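Local coordinates for protein fructose transport system repressor FruR (Pseudomonas putida, PDB 3O74) that probably binds DNA as a transcriptional regulator of the LacI family, with fructose 1-phosphate as its preferred effector, at residues Ala124-Arg129 and Tyr189-Gly194; Gly178-Ala183 and Asp197-Arg202. One frame throughout, in Å; residues are numbered along the deposited sequence.

Contact 1 of 2, residues Ala124-Arg129 and Tyr189-Gly194; sequences ALIGAR and YVLLQG
Leu191 of helix 189-194 drops onto strand 124-128 near Gly127 and makes every close approach between the two elements. At the base of its side chain, Leu191 CB sits 4.4 Å from Ile126 CG2. CG follows, set beside its own backbone N and anti to the carbonyl carbon (chi1 -69°). The next torsion, chi2 171°, stretches the chain so that CD1 continues away from CA and becomes the atom that reaches the strand backbone. Leu191 CD1 comes down on the glycine main chain, 3.6 Å from Gly127 CA and 3.7 Å from Gly127 C. On one flank Leu191 CD1 meets the preceding carbonyl, with Ile126 O at 3.9 Å. On the other, Leu191 CD1 lies 4.1 Å from Ala128 N and 4.2 Å from Ala128 CB.

The axes of the two short segments cross at 115° and come within 8.7 Å, a gap that Leu191 spans. Ile126 also packs on Leu169 and Met170 of helix 163-177, which covers the same face of the sheet, whereas Leu125 turns to helix 133-144 on the other face.

No hydrogen bond crosses, and all four touching residues are buried. The contact is van der Waals in kind, a leucine methyl against main chain and apolar side chains, with no bond to fix its direction; shape and exclusion of water probably do the work.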
# COMPACT_ATOMS: atom_id res chain seq x y z
N ALA B 124 -20.65 -18.78 -2.70
CA ALA B 124 -19.30 -19.29 -2.84
C ALA B 124 -18.32 -18.55 -1.94
O ALA B 124 -18.55 -17.41 -1.55
CB ALA B 124 -18.85 -19.20 -4.29
N LEU B 125 -17.24 -19.24 -1.61
CA LEU B 125 -16.13 -18.65 -0.89
C LEU B 125 -14.90 -18.70 -1.79
O LEU B 125 -14.56 -19.75 -2.33
CB LEU B 125 -15.85 -19.42 0.40
CG LEU B 125 -14.58 -19.00 1.12
CD1 LEU B 125 -14.83 -17.77 1.98
CD2 LEU B 125 -14.04 -20.15 1.96
N ILE B 126 -14.25 -17.56 -1.95
CA ILE B 126 -13.00 -17.50 -2.68
C ILE B 126 -11.90 -17.08 -1.72
O ILE B 126 -11.96 -16.01 -1.12
CB ILE B 126 -13.08 -16.53 -3.87
CG1 ILE B 126 -13.83 -17.18 -5.04
CG2 ILE B 126 -11.68 -16.10 -4.31
CD1 ILE B 126 -14.00 -16.27 -6.25
N GLY B 127 -10.90 -17.94 -1.57
CA GLY B 127 -9.81 -17.71 -0.65
C GLY B 127 -8.51 -18.21 -1.22
O GLY B 127 -8.43 -18.54 -2.40
N ALA B 128 -7.47 -18.26 -0.39
CA ALA B 128 -6.14 -18.65 -0.84
C ALA B 128 -5.32 -19.10 0.35
O ALA B 128 -5.64 -18.77 1.49
CB ALA B 128 -5.46 -17.50 -1.56
N ARG B 129 -4.26 -19.86 0.09
CA ARG B 129 -3.39 -20.36 1.14
C ARG B 129 -4.20 -21.06 2.22
O ARG B 129 -4.16 -20.66 3.38
CB ARG B 129 -2.60 -19.21 1.77
CG ARG B 129 -1.72 -18.47 0.78
CD ARG B 129 -0.82 -19.44 0.05
NE ARG B 129 0.54 -18.94 -0.06
CZ ARG B 129 1.40 -18.90 0.96
NH1 ARG B 129 1.02 -19.33 2.16
NH2 ARG B 129 2.63 -18.44 0.78
N TYR B 189 -9.24 -8.59 0.21
CA TYR B 189 -9.58 -7.58 -0.78
C TYR B 189 -8.83 -7.78 -2.10
O TYR B 189 -9.38 -7.51 -3.17
CB TYR B 189 -9.33 -6.16 -0.26
CG TYR B 189 -9.66 -5.12 -1.29
CD1 TYR B 189 -10.99 -4.83 -1.60
CD2 TYR B 189 -8.67 -4.46 -2.00
CE1 TYR B 189 -11.31 -3.90 -2.56
CE2 TYR B 189 -8.98 -3.52 -2.97
CZ TYR B 189 -10.31 -3.24 -3.24
OH TYR B 189 -10.63 -2.31 -4.20
N VAL B 190 -7.58 -8.24 -2.03
CA VAL B 190 -6.80 -8.43 -3.25
C VAL B 190 -7.43 -9.51 -4.13
O VAL B 190 -7.36 -9.44 -5.36
CB VAL B 190 -5.32 -8.76 -2.97
CG1 VAL B 190 -5.17 -10.14 -2.37
CG2 VAL B 190 -4.51 -8.66 -4.25
N LEU B 191 -8.04 -10.50 -3.50
CA LEU B 191 -8.75 -11.53 -4.25
C LEU B 191 -9.99 -10.95 -4.90
O LEU B 191 -10.32 -11.30 -6.02
CB LEU B 191 -9.13 -12.71 -3.34
CG LEU B 191 -7.98 -13.57 -2.83
CD1 LEU B 191 -8.45 -14.57 -1.78
CD2 LEU B 191 -7.29 -14.29 -3.99
N LEU B 192 -10.67 -10.05 -4.20
CA LEU B 192 -11.83 -9.37 -4.76
C LEU B 192 -11.45 -8.59 -6.02
O LEU B 192 -12.25 -8.48 -6.96
CB LEU B 192 -12.45 -8.42 -3.74
CG LEU B 192 -13.72 -7.70 -4.21
CD1 LEU B 192 -14.84 -8.70 -4.50
CD2 LEU B 192 -14.19 -6.66 -3.19
N GLN B 193 -10.24 -8.05 -6.04
CA GLN B 193 -9.77 -7.29 -7.20
C GLN B 193 -9.75 -8.15 -8.45
O GLN B 193 -10.09 -7.69 -9.54
CB GLN B 193 -8.38 -6.73 -6.94
CG GLN B 193 -8.32 -5.66 -5.88
CD GLN B 193 -6.93 -5.05 -5.77
OE1 GLN B 193 -6.42 -4.49 -6.73
NE2 GLN B 193 -6.33 -5.17 -4.60
N GLY B 194 -9.33 -9.40 -8.28
CA GLY B 194 -9.32 -10.34 -9.38
C GLY B 194 -10.73 -10.67 -9.81
O GLY B 194 -11.02 -10.81 -11.00

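Contact 2 of 2, residues Gly178-Ala183 and Asp197-Arg202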
# COMPACT_ATOMS: atom_id res chain seq x y z
N GLY B 178 -21.83 -22.43 -14.36
CA GLY B 178 -22.49 -22.06 -15.60
C GLY B 178 -22.98 -20.62 -15.53
O GLY B 178 -23.81 -20.20 -16.34
N GLY B 179 -22.49 -19.88 -14.55
CA GLY B 179 -22.86 -18.49 -14.36
C GLY B 179 -22.37 -17.95 -13.03
O GLY B 179 -21.66 -18.64 -12.30
N LEU B 180 -22.75 -16.72 -12.71
CA LEU B 180 -22.39 -16.13 -11.43
C LEU B 180 -23.16 -16.82 -10.30
O LEU B 180 -24.29 -17.27 -10.50
CB LEU B 180 -22.71 -14.63 -11.41
CG LEU B 180 -22.07 -13.73 -12.46
CD1 LEU B 180 -22.61 -12.31 -12.31
CD2 LEU B 180 -20.56 -13.74 -12.33
N PRO B 181 -22.54 -16.89 -9.11
CA PRO B 181 -23.28 -17.34 -7.93
C PRO B 181 -24.16 -16.20 -7.45
O PRO B 181 -23.88 -15.05 -7.80
CB PRO B 181 -22.16 -17.60 -6.92
CG PRO B 181 -21.10 -16.60 -7.28
CD PRO B 181 -21.16 -16.48 -8.79
N ASP B 182 -25.20 -16.49 -6.68
CA ASP B 182 -26.05 -15.43 -6.16
C ASP B 182 -25.31 -14.58 -5.14
O ASP B 182 -25.60 -13.40 -4.97
CB ASP B 182 -27.32 -16.01 -5.54
CG ASP B 182 -28.32 -16.47 -6.58
OD1 ASP B 182 -28.07 -16.27 -7.79
OD2 ASP B 182 -29.37 -17.03 -6.19
N ALA B 183 -24.33 -15.19 -4.47
CA ALA B 183 -23.59 -14.50 -3.41
C ALA B 183 -22.15 -14.99 -3.35
O ALA B 183 -21.86 -16.15 -3.65
CB ALA B 183 -24.28 -14.71 -2.06
N ASP B 197 -11.94 -8.08 -12.04
CA ASP B 197 -11.37 -8.23 -13.38
C ASP B 197 -12.21 -9.19 -14.20
O ASP B 197 -12.50 -8.94 -15.38
CB ASP B 197 -9.94 -8.74 -13.32
CG ASP B 197 -8.96 -7.69 -12.84
OD1 ASP B 197 -9.20 -6.49 -13.10
OD2 ASP B 197 -7.95 -8.07 -12.21
N THR B 198 -12.60 -10.29 -13.57
CA THR B 198 -13.40 -11.30 -14.25
C THR B 198 -14.76 -10.73 -14.61
O THR B 198 -15.23 -10.89 -15.73
CB THR B 198 -13.56 -12.56 -13.39
OG1 THR B 198 -12.27 -13.14 -13.16
CG2 THR B 198 -14.45 -13.58 -14.08
N LEU B 199 -15.39 -10.05 -13.65
CA LEU B 199 -16.69 -9.44 -13.87
C LEU B 199 -16.66 -8.44 -15.02
O LEU B 199 -17.59 -8.37 -15.82
CB LEU B 199 -17.16 -8.75 -12.59
CG LEU B 199 -17.99 -9.58 -11.62
CD1 LEU B 199 -17.50 -11.02 -11.57
CD2 LEU B 199 -17.98 -8.95 -10.24
N GLN B 200 -15.58 -7.67 -15.09
CA GLN B 200 -15.47 -6.64 -16.12
C GLN B 200 -15.36 -7.23 -17.53
O GLN B 200 -15.81 -6.62 -18.50
CB GLN B 200 -14.28 -5.73 -15.83
CG GLN B 200 -14.69 -4.38 -15.27
CD GLN B 200 -14.63 -3.27 -16.30
OE1 GLN B 200 -13.75 -2.41 -16.24
NE2 GLN B 200 -15.56 -3.29 -17.25
N ALA B 201 -14.77 -8.41 -17.63
CA ALA B 201 -14.66 -9.09 -18.92
C ALA B 201 -16.03 -9.52 -19.44
O ALA B 201 -16.23 -9.63 -20.64
CB ALA B 201 -13.72 -10.28 -18.81
N ARG B 202 -16.95 -9.79 -18.52
CA ARG B 202 -18.32 -10.16 -18.89
C ARG B 202 -19.10 -8.94 -19.35
O ARG B 202 -18.76 -7.81 -19.00
CB ARG B 202 -19.03 -10.81 -17.71
CG ARG B 202 -18.37 -12.07 -17.19
CD ARG B 202 -19.01 -12.52 -15.88
NE ARG B 202 -20.44 -12.81 -16.04
CZ ARG B 202 -20.91 -13.97 -16.47
NH1 ARG B 202 -20.08 -14.95 -16.80
NH2 ARG B 202 -22.22 -14.16 -16.58
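Leu180 and Arg202 run past each other in opposite directions, and their side chains form the dense part of this contact. Leu180 CD2 lies over one face of the guanidinium, off-centre toward the rim, 3.8 Å from Arg202 NE. Leu180 CG adds to the overlap at 4.0 Å from Arg202 NE and 4.1 Å from Arg202 NH2. A bend in the arginine chain (chi3 60°) swings the flat group across the leucine, while its polar rim still finds partners: NH2 is hydrogen-bonded to Ser206 OG. On the inner side Leu180 CD2 meets Leu199 CD1 at 4.2 Å, and Met170 of helix 163-177 packs against both leucines.

Outward the packing thins. Gly179 is only grazed by the arginine, and Gly178, which leaves helix 163-177 with a positive phi, is exposed. No hydrogen bond joins the segments, so the charged group contributes here by its flat face and its aliphatic chain.

Helix 189-201 is the crossover between parallel neighbours 183-186 and 210-214, and the contact sits where strand 183-186 begins: a beta-alpha-beta unit of the Rossmann-like, periplasmic-binding-protein fold of the LacI family.

In the fold
From the N terminus, the chain reaches strand 122-128, passes through helix 133-144, strand 152-158 and helix 163-177, and enters loop 178-183. Strand 183-186 follows, then helix 189-201, whose first turns close contact 1 over 59 intervening residues, tying strand 122-128 to the helix start. Its last turn and Arg202 just beyond it close contact 2 over 13 residues, tying the loop before strand 183-186 to the helix end. The segments alternate along the chain, so the closures cross. On the sheet side, a probable hydrogen bond from Ala124 N to Ala183 O (3.0 Å) links them. Gln218 of the second subunit gives a hydrogen bond from NE2 to the backbone Gln193 O.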